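Local coordinates for ICChI, a glycosylated chitinase (Ipomoea carnea, PDB 6IDN), which probably hydrolyses chitin and, with a lysozyme activity as well, bacterial cell-wall glycan, as a glycosylated family 18 glycoside hydrolase of the TIM-barrel fold, at residues A[106-109]-A[115-118]; A[179-184]-A[204-209]; A[5-10]-A[17-22]. One frame throughout, in Å; residues are numbered along the deposited sequence. Where two conformers were deposited one is given.

Interaction 1 of 3, residues A[106-109]-A[115-118]; sequences GGQS and GDES. With CA (calcium ion), chain F.
The amide of Gln108 and the carboxylate of Asp116 are turned almost perpendicular to each other, their planes 82° apart, and a calcium ion lies between them. The ion is approached by both terminal atoms of the amide, modelled with OE1 of Gln108 at 2.5 Å from the calcium and NE2 of Gln108 at 2.2 Å. A nitrogen is an unlikely calcium ligand, and the amide is probably turned over in the model, so the division between these two atoms is doubtful. The carboxylate uses one oxygen: OD1 of Asp116 lies 2.7 Å from the calcium ion, whereas OD2 of Asp116 stays 3.4 Å from it, which makes this a one-sided and rather long bond. The two side chains do not bond to each other; the calcium ion is what links them. Gln108 gets its end there by a bend in the chain, with CG anti to the carbonyl carbon (chi1 -60°) and a second turn at chi2 (-64°).

Both segments belong to the loop between helix 90-103 and strand 121-126 of the TIM barrel, a helix-to-strand connection, and the calcium bridges two points of this one exposed excursion. Within the loop, Arg112 NE bonds to the carbonyl O of Gly115, and Glu117 makes a salt bridge to Lys68, tying the second segment to helix 60-69.

At the other end of the contact, OG of Ser118 comes to 3.4 Å from N of Gly106, but the angle is too poor for a hydrogen bond. The backbones are nearest here, with CA of Gly106 and CA of Ser118 5.3 Å apart, against 8.4 Å between the CA atoms of Gln108 and Asp116 at the calcium.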
loop_
_atom_site.group_PDB
_atom_site.type_symbol
_atom_site.label_atom_id
_atom_site.label_comp_id
_atom_site.label_asym_id
_atom_site.label_seq_id
_atom_site.Cartn_x
_atom_site.Cartn_y
_atom_site.Cartn_z
ATOM N N GLY A 106 -16.122 7.214 -0.484
ATOM C CA GLY A 106 -17.555 7.246 -0.230
ATOM C C GLY A 106 -18.387 8.231 -1.030
ATOM O O GLY A 106 -19.565 8.417 -0.718
ATOM N N GLY A 107 -17.826 8.872 -2.051
ATOM C CA GLY A 107 -18.542 9.864 -2.827
ATOM C C GLY A 107 -19.178 9.267 -4.066
ATOM O O GLY A 107 -19.279 8.044 -4.218
ATOM N N GLN A 108 -19.581 10.144 -4.984
ATOM C CA GLN A 108 -20.193 9.744 -6.247
ATOM C C GLN A 108 -19.496 10.441 -7.406
ATOM O O GLN A 108 -19.140 11.617 -7.305
ATOM C CB GLN A 108 -21.692 10.103 -6.288
ATOM C CG GLN A 108 -22.534 9.453 -5.198
ATOM C CD GLN A 108 -22.570 7.938 -5.297
ATOM O OE1 GLN A 108 -22.617 7.366 -6.395
ATOM N NE2 GLN A 108 -22.586 7.285 -4.152
ATOM N N SER A 109 -19.350 9.735 -8.523
ATOM C CA SER A 109 -18.887 10.351 -9.757
ATOM C C SER A 109 -19.828 9.948 -10.882
ATOM O O SER A 109 -20.827 9.251 -10.667
ATOM C CB SER A 109 -17.444 9.943 -10.078
ATOM O OG SER A 109 -17.421 8.598 -10.541
ATOM N N GLY A 115 -17.179 0.154 -9.380
ATOM C CA GLY A 115 -18.535 -0.005 -8.895
ATOM C C GLY A 115 -18.816 0.786 -7.633
ATOM O O GLY A 115 -18.028 1.624 -7.190
ATOM N N ASP A 116 -19.961 0.478 -7.017
ATOM C CA ASP A 116 -20.484 1.326 -5.950
ATOM C C ASP A 116 -19.816 1.121 -4.595
ATOM O O ASP A 116 -19.857 2.039 -3.767
ATOM C CB ASP A 116 -21.986 1.106 -5.801
ATOM C CG ASP A 116 -22.798 2.299 -6.271
ATOM O OD1 ASP A 116 -22.223 3.228 -6.886
ATOM O OD2 ASP A 116 -24.023 2.291 -6.049
ATOM N N GLU A 117 -19.217 -0.039 -4.330
ATOM C CA GLU A 117 -18.668 -0.288 -2.998
ATOM C C GLU A 117 -17.480 0.629 -2.703
ATOM O O GLU A 117 -16.537 0.717 -3.499
ATOM C CB GLU A 117 -18.253 -1.753 -2.863
ATOM C CG GLU A 117 -17.866 -2.145 -1.450
ATOM C CD GLU A 117 -19.060 -2.219 -0.508
ATOM O OE1 GLU A 117 -20.197 -2.412 -0.981
ATOM O OE2 GLU A 117 -18.865 -2.074 0.714
ATOM N N SER A 118 -17.507 1.282 -1.536
ATOM C CA SER A 118 -16.422 2.174 -1.140
ATOM C C SER A 118 -15.186 1.397 -0.707
ATOM O O SER A 118 -15.270 0.409 0.023
ATOM C CB SER A 118 -16.847 3.076 0.025
ATOM O OG SER A 118 -15.790 3.987 0.384
HETATM CA CA CA F . -22.633 5.223 -5.046
#

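Interaction 2 of 3, residues A[179-184]-A[204-209]; sequences VWVQFY and NDWSTI
Just ahead of Trp206, whose indole packs against Val181, the carbonyl O of Asp205 is gripped by two groups of one residue: OG1 of Thr208 at 2.7 Å, and N of Thr208 at 3.0 Å from the same Asp205 O. The hydroxyl approaches in the carbonyl plane at a C=O...donor angle of 158°. This double hold overlaps the start of the type I turn from Trp206 to Ile209, which brings Ile209 round toward the strand.

Across the interface the contact is apolar. CG1 of Val181 stands over one face of the indole, 3.7 Å from the centroid of the five-membered ring of Trp206 and 18° off its normal, a CH-pi contact. The other methyl also lies against the ring system, CG2 of Val181 being 3.6 Å from CD2 of Trp206. The pyrrole nitrogen is not left to the methyls, since NE1 of Trp206 bonds to the carbonyl O of Cys160, which with the edge-to-face ring of Phe162 helps to fix the indole's rotation. CZ of Phe183 meets CD1 of Trp206 obliquely at 4.1 Å. Further down the strand, Val179 and Ile209 reach toward each other tip to tip, with CG2 of Val179 3.9 Å from CD1 of Ile209; the latter arrives with CG1 between its backbone N and carbonyl carbon (chi1 71°). An alanine in place of Trp206 is likely to open a gap over the Val181 methyls and leave the Cys160 carbonyl without its indole donor.

Val181 and Ile209 also touch Leu214 of strand 213-219, so strand 178-182, helix 196-206 and strand 213-219 are packed together as a beta-alpha-beta unit of the TIM barrel.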
loop_
_atom_site.group_PDB
_atom_site.type_symbol
_atom_site.label_atom_id
_atom_site.label_comp_id
_atom_site.label_asym_id
_atom_site.label_seq_id
_atom_site.Cartn_x
_atom_site.Cartn_y
_atom_site.Cartn_z
ATOM N N VAL A 179 2.197 2.661 7.700
ATOM C CA VAL A 179 3.394 2.897 6.877
ATOM C C VAL A 179 4.072 1.535 6.771
ATOM O O VAL A 179 4.443 0.948 7.790
ATOM C CB VAL A 179 4.360 3.943 7.465
ATOM C CG1 VAL A 179 5.630 3.979 6.606
ATOM C CG2 VAL A 179 3.684 5.323 7.486
ATOM N N TRP A 180 4.180 0.989 5.553
ATOM C CA TRP A 180 4.914 -0.254 5.315
ATOM C C TRP A 180 6.214 0.107 4.635
ATOM O O TRP A 180 6.216 0.544 3.485
ATOM C CB TRP A 180 4.107 -1.255 4.482
ATOM C CG TRP A 180 3.049 -0.676 3.591
ATOM C CD1 TRP A 180 3.233 -0.035 2.401
ATOM C CD2 TRP A 180 1.644 -0.750 3.794
ATOM N NE1 TRP A 180 2.023 0.321 1.858
ATOM C CE2 TRP A 180 1.033 -0.129 2.680
ATOM C CE3 TRP A 180 0.835 -1.306 4.796
ATOM C CZ2 TRP A 180 -0.328 -0.002 2.562
ATOM C CZ3 TRP A 180 -0.566 -1.183 4.661
ATOM C CH2 TRP A 180 -1.107 -0.533 3.548
ATOM N N VAL A 181 7.317 -0.071 5.345
ATOM C CA VAL A 181 8.639 0.299 4.850
ATOM C C VAL A 181 9.180 -0.842 4.005
ATOM O O VAL A 181 9.241 -1.990 4.461
ATOM C CB VAL A 181 9.586 0.626 6.011
ATOM C CG1 VAL A 181 10.915 1.094 5.457
ATOM C CG2 VAL A 181 8.966 1.681 6.926
ATOM N N GLN A 182 9.554 -0.538 2.765
ATOM C CA GLN A 182 9.972 -1.572 1.820
ATOM C C GLN A 182 11.438 -1.906 2.047
ATOM O O GLN A 182 12.326 -1.180 1.610
ATOM C CB GLN A 182 9.729 -1.128 0.376
ATOM C CG GLN A 182 8.253 -0.953 -0.021
ATOM C CD GLN A 182 8.074 -0.143 -1.305
ATOM O OE1 GLN A 182 8.962 0.584 -1.709
ATOM N NE2 GLN A 182 6.911 -0.256 -1.924
ATOM N N PHE A 183 11.676 -3.035 2.703
ATOM C CA PHE A 183 13.035 -3.527 2.938
ATOM C C PHE A 183 13.397 -4.503 1.818
ATOM O O PHE A 183 13.567 -5.705 2.013
ATOM C CB PHE A 183 13.131 -4.165 4.324
ATOM C CG PHE A 183 13.230 -3.166 5.431
ATOM C CD1 PHE A 183 14.456 -2.660 5.786
ATOM C CD2 PHE A 183 12.092 -2.683 6.060
ATOM C CE1 PHE A 183 14.564 -1.711 6.807
ATOM C CE2 PHE A 183 12.199 -1.735 7.072
ATOM C CZ PHE A 183 13.435 -1.250 7.434
ATOM N N TYR A 184 13.489 -3.946 0.612
ATOM C CA TYR A 184 13.886 -4.716 -0.560
ATOM C C TYR A 184 14.277 -3.749 -1.656
ATOM O O TYR A 184 13.888 -2.578 -1.647
ATOM C CB TYR A 184 12.799 -5.687 -1.062
ATOM C CG TYR A 184 11.386 -5.141 -1.276
ATOM C CD1 TYR A 184 10.477 -5.077 -0.221
ATOM C CD2 TYR A 184 10.956 -4.729 -2.535
ATOM C CE1 TYR A 184 9.180 -4.612 -0.403
ATOM C CE2 TYR A 184 9.663 -4.257 -2.727
ATOM C CZ TYR A 184 8.780 -4.190 -1.657
ATOM O OH TYR A 184 7.487 -3.726 -1.835
ATOM N N ASN A 204 16.289 2.697 14.559
ATOM C CA ASN A 204 16.896 4.011 14.719
ATOM C C ASN A 204 16.233 5.086 13.881
ATOM O O ASN A 204 16.239 6.258 14.282
ATOM C CB ASN A 204 18.388 3.951 14.378
ATOM C CG ASN A 204 19.150 3.024 15.299
ATOM O OD1 ASN A 204 18.724 2.775 16.423
ATOM N ND2 ASN A 204 20.298 2.535 14.844
ATOM N N ASP A 205 15.656 4.715 12.738
ATOM C CA ASP A 205 15.107 5.680 11.800
ATOM C C ASP A 205 13.589 5.588 11.741
ATOM O O ASP A 205 12.899 6.551 12.082
ATOM C CB ASP A 205 15.705 5.470 10.392
ATOM C CG ASP A 205 17.213 5.742 10.332
ATOM O OD1 ASP A 205 17.739 6.479 11.195
ATOM O OD2 ASP A 205 17.876 5.217 9.404
ATOM N N TRP A 206 13.047 4.436 11.345
ATOM C CA TRP A 206 11.613 4.358 11.095
ATOM C C TRP A 206 10.804 4.390 12.383
ATOM O O TRP A 206 9.627 4.779 12.357
ATOM C CB TRP A 206 11.314 3.108 10.252
ATOM C CG TRP A 206 11.845 3.329 8.866
ATOM C CD1 TRP A 206 12.978 2.778 8.312
ATOM C CD2 TRP A 206 11.331 4.247 7.901
ATOM N NE1 TRP A 206 13.175 3.282 7.042
ATOM C CE2 TRP A 206 12.180 4.187 6.768
ATOM C CE3 TRP A 206 10.224 5.108 7.871
ATOM C CZ2 TRP A 206 11.941 4.940 5.617
ATOM C CZ3 TRP A 206 9.996 5.863 6.732
ATOM C CH2 TRP A 206 10.852 5.777 5.620
ATOM N N SER A 207 11.417 4.016 13.508
ATOM C CA SER A 207 10.774 4.157 14.806
ATOM C C SER A 207 10.427 5.604 15.128
ATOM O O SER A 207 9.556 5.846 15.970
ATOM C CB SER A 207 11.691 3.593 15.893
ATOM O OG SER A 207 12.829 4.425 16.074
ATOM N N THR A 208 11.085 6.571 14.485
ATOM C CA THR A 208 10.888 7.970 14.837
ATOM C C THR A 208 9.692 8.601 14.148
ATOM O O THR A 208 9.311 9.719 14.514
ATOM C CB THR A 208 12.146 8.818 14.543
ATOM O OG1 THR A 208 12.327 8.993 13.124
ATOM C CG2 THR A 208 13.396 8.187 15.169
ATOM N N ILE A 209 9.078 7.940 13.172
ATOM C CA ILE A 209 7.950 8.573 12.504
ATOM C C ILE A 209 6.691 8.403 13.346
ATOM O O ILE A 209 6.583 7.506 14.185
ATOM C CB ILE A 209 7.747 8.035 11.077
ATOM C CG1 ILE A 209 7.209 6.585 11.078
ATOM C CG2 ILE A 209 9.033 8.219 10.278
ATOM C CD1 ILE A 209 6.735 6.070 9.717
#

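Interaction 3 of 3, residues A[5-10]-A[17-22]; sequences IYWGQD and RETCDT
Thr19 meets Trp7 closely and Ile5 only loosely. The tight point is OG1 of Thr19, 3.4 Å from CD1 of Trp7, with the two side chains crossing at a slant. No hydrogen bond joins them; each polar group has its own partner in the intervening loop: OG1 of Thr19 the carbonyl O of Ser15, and NE1 of Trp7 that of Gly14. Trp7 extends its indole toward the helix with CG anti to the backbone N (chi1 175°). On the slack side, CG2 of Ile5 and CG2 of Thr19 are 4.4 Å apart, a marginal apolar touch. Arg17 points away from the strand and is partly exposed; Glu18, on the flank, is exposed.

The carbonyl O of Thr19 accepts from OG1 of Thr22 at 2.9 Å and from N of Thr22, which ties Thr22 back to the helical residue Thr19. Cys20, next to Thr19, is joined by a disulfide to Cys67 of helix 60-69. Ile5 and Trp7 both rest on Ile28 of strand 27-36, placing helix 16-21 as the crossover of a beta-alpha-beta unit between strands 2-7 and 27-36.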
loop_
_atom_site.group_PDB
_atom_site.type_symbol
_atom_site.label_atom_id
_atom_site.label_comp_id
_atom_site.label_asym_id
_atom_site.label_seq_id
_atom_site.Cartn_x
_atom_site.Cartn_y
_atom_site.Cartn_z
ATOM N N ILE A 5 -1.158 -7.120 1.621
ATOM C CA ILE A 5 -0.594 -7.602 0.368
ATOM C C ILE A 5 -1.088 -6.735 -0.775
ATOM O O ILE A 5 -2.197 -6.197 -0.737
ATOM C CB ILE A 5 -0.927 -9.087 0.100
ATOM C CG1 ILE A 5 0.019 -9.629 -0.983
ATOM C CG2 ILE A 5 -2.401 -9.252 -0.296
ATOM C CD1 ILE A 5 0.342 -11.091 -0.858
ATOM N N TYR A 6 -0.250 -6.618 -1.809
ATOM C CA TYR A 6 -0.619 -5.938 -3.045
ATOM C C TYR A 6 -1.273 -6.899 -4.032
ATOM O O TYR A 6 -0.802 -8.021 -4.243
ATOM C CB TYR A 6 0.608 -5.292 -3.693
ATOM C CG TYR A 6 0.998 -4.000 -3.020
ATOM C CD1 TYR A 6 1.795 -4.006 -1.883
ATOM C CD2 TYR A 6 0.575 -2.773 -3.520
ATOM C CE1 TYR A 6 2.134 -2.835 -1.248
ATOM C CE2 TYR A 6 0.925 -1.584 -2.896
ATOM C CZ TYR A 6 1.707 -1.631 -1.757
ATOM O OH TYR A 6 2.052 -0.467 -1.110
ATOM N N TRP A 7 -2.342 -6.424 -4.657
ATOM C CA TRP A 7 -3.049 -7.178 -5.678
ATOM C C TRP A 7 -3.349 -6.244 -6.839
ATOM O O TRP A 7 -3.547 -5.041 -6.650
ATOM C CB TRP A 7 -4.344 -7.785 -5.117
ATOM C CG TRP A 7 -5.224 -8.494 -6.115
ATOM C CD1 TRP A 7 -5.262 -9.831 -6.352
ATOM C CD2 TRP A 7 -6.220 -7.906 -6.979
ATOM N NE1 TRP A 7 -6.211 -10.125 -7.318
ATOM C CE2 TRP A 7 -6.807 -8.954 -7.714
ATOM C CE3 TRP A 7 -6.664 -6.598 -7.200
ATOM C CZ2 TRP A 7 -7.806 -8.731 -8.652
ATOM C CZ3 TRP A 7 -7.654 -6.379 -8.133
ATOM C CH2 TRP A 7 -8.216 -7.438 -8.846
ATOM N N GLY A 8 -3.346 -6.802 -8.046
ATOM C CA GLY A 8 -3.742 -6.044 -9.216
ATOM C C GLY A 8 -2.782 -6.116 -10.385
ATOM O O GLY A 8 -3.185 -5.887 -11.528
ATOM N N GLN A 9 -1.512 -6.431 -10.128
ATOM C CA GLN A 9 -0.479 -6.248 -11.135
ATOM C C GLN A 9 -0.055 -7.545 -11.820
ATOM O O GLN A 9 0.965 -7.559 -12.521
ATOM C CB GLN A 9 0.728 -5.540 -10.517
ATOM C CG GLN A 9 0.486 -4.054 -10.250
ATOM C CD GLN A 9 0.118 -3.317 -11.515
ATOM O OE1 GLN A 9 0.934 -3.205 -12.435
ATOM N NE2 GLN A 9 -1.132 -2.839 -11.595
ATOM N N ASP A 10 -0.829 -8.620 -11.677
ATOM C CA ASP A 10 -0.644 -9.803 -12.514
ATOM C C ASP A 10 -1.971 -10.543 -12.620
ATOM O O ASP A 10 -2.492 -11.036 -11.614
ATOM C CB ASP A 10 0.455 -10.717 -11.959
ATOM C CG ASP A 10 0.950 -11.712 -12.991
ATOM O OD1 ASP A 10 0.118 -12.478 -13.529
ATOM O OD2 ASP A 10 2.170 -11.729 -13.267
ATOM N N ARG A 17 -11.522 -11.954 -4.785
ATOM C CA ARG A 17 -12.243 -12.833 -3.869
ATOM C C ARG A 17 -11.367 -13.995 -3.413
ATOM O O ARG A 17 -11.326 -14.324 -2.225
ATOM C CB ARG A 17 -13.522 -13.364 -4.527
ATOM C CG ARG A 17 -14.244 -14.414 -3.674
ATOM C CD ARG A 17 -15.477 -15.014 -4.355
ATOM N NE ARG A 17 -16.520 -14.012 -4.557
ATOM C CZ ARG A 17 -17.507 -13.776 -3.701
ATOM N NH1 ARG A 17 -17.599 -14.476 -2.580
ATOM N NH2 ARG A 17 -18.404 -12.835 -3.967
ATOM N N GLU A 18 -10.669 -14.637 -4.353
ATOM C CA GLU A 18 -9.788 -15.741 -3.986
ATOM C C GLU A 18 -8.658 -15.263 -3.086
ATOM O O GLU A 18 -8.247 -15.967 -2.153
ATOM C CB GLU A 18 -9.224 -16.396 -5.245
ATOM C CG GLU A 18 -10.252 -17.222 -6.008
ATOM C CD GLU A 18 -9.798 -17.576 -7.406
ATOM O OE1 GLU A 18 -8.820 -16.983 -7.902
ATOM O OE2 GLU A 18 -10.418 -18.470 -8.015
ATOM N N THR A 19 -8.136 -14.074 -3.364
ATOM C CA THR A 19 -7.105 -13.503 -2.512
ATOM C C THR A 19 -7.614 -13.328 -1.086
ATOM O O THR A 19 -6.948 -13.717 -0.118
ATOM C CB THR A 19 -6.652 -12.180 -3.120
ATOM O OG1 THR A 19 -6.081 -12.452 -4.408
ATOM C CG2 THR A 19 -5.620 -11.476 -2.230
ATOM N N CYS A 20 -8.815 -12.771 -0.936
ATOM C CA CYS A 20 -9.371 -12.626 0.402
ATOM C C CYS A 20 -9.652 -13.981 1.034
ATOM O O CYS A 20 -9.466 -14.156 2.242
ATOM C CB CYS A 20 -10.632 -11.766 0.351
ATOM S SG CYS A 20 -10.206 -10.068 -0.009
ATOM N N ASP A 21 -10.095 -14.955 0.233
ATOM C CA ASP A 21 -10.430 -16.273 0.757
ATOM C C ASP A 21 -9.212 -17.091 1.196
ATOM O O ASP A 21 -9.389 -18.177 1.756
ATOM C CB ASP A 21 -11.240 -17.040 -0.290
ATOM C CG ASP A 21 -12.742 -16.751 -0.204
ATOM O OD1 ASP A 21 -13.235 -16.435 0.898
ATOM O OD2 ASP A 21 -13.434 -16.844 -1.242
ATOM N N THR A 22 -7.984 -16.619 0.977
ATOM C CA THR A 22 -6.849 -17.280 1.614
ATOM C C THR A 22 -6.903 -17.144 3.126
ATOM O O THR A 22 -6.301 -17.964 3.832
ATOM C CB THR A 22 -5.514 -16.713 1.113
ATOM O OG1 THR A 22 -5.321 -15.385 1.625
ATOM C CG2 THR A 22 -5.471 -16.704 -0.399
#

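Interactions 2 and 3 each join a strand of the same barrel to its following helix, on opposite sides of the chain's centre and with their centres 24 Å apart. They nevertheless touch, NE1 of Trp180 lying 3.1 Å from OH of Tyr6. Both side chains address Asp123 of strand 121-126: Tyr6 by a hydrogen bond, Trp180 by a weak one. The DxDxE sequence motif of family 18 runs along that strand and just past its end, consistent with an active site at the C-terminal end of the barrel strands, as in family 18 relatives. Interaction 1 lies in the loop entering the same strand, but at the surface, its centre about 32 Å from that of interaction 2 and about 21 Å from that of interaction 3, and its atoms touch neither.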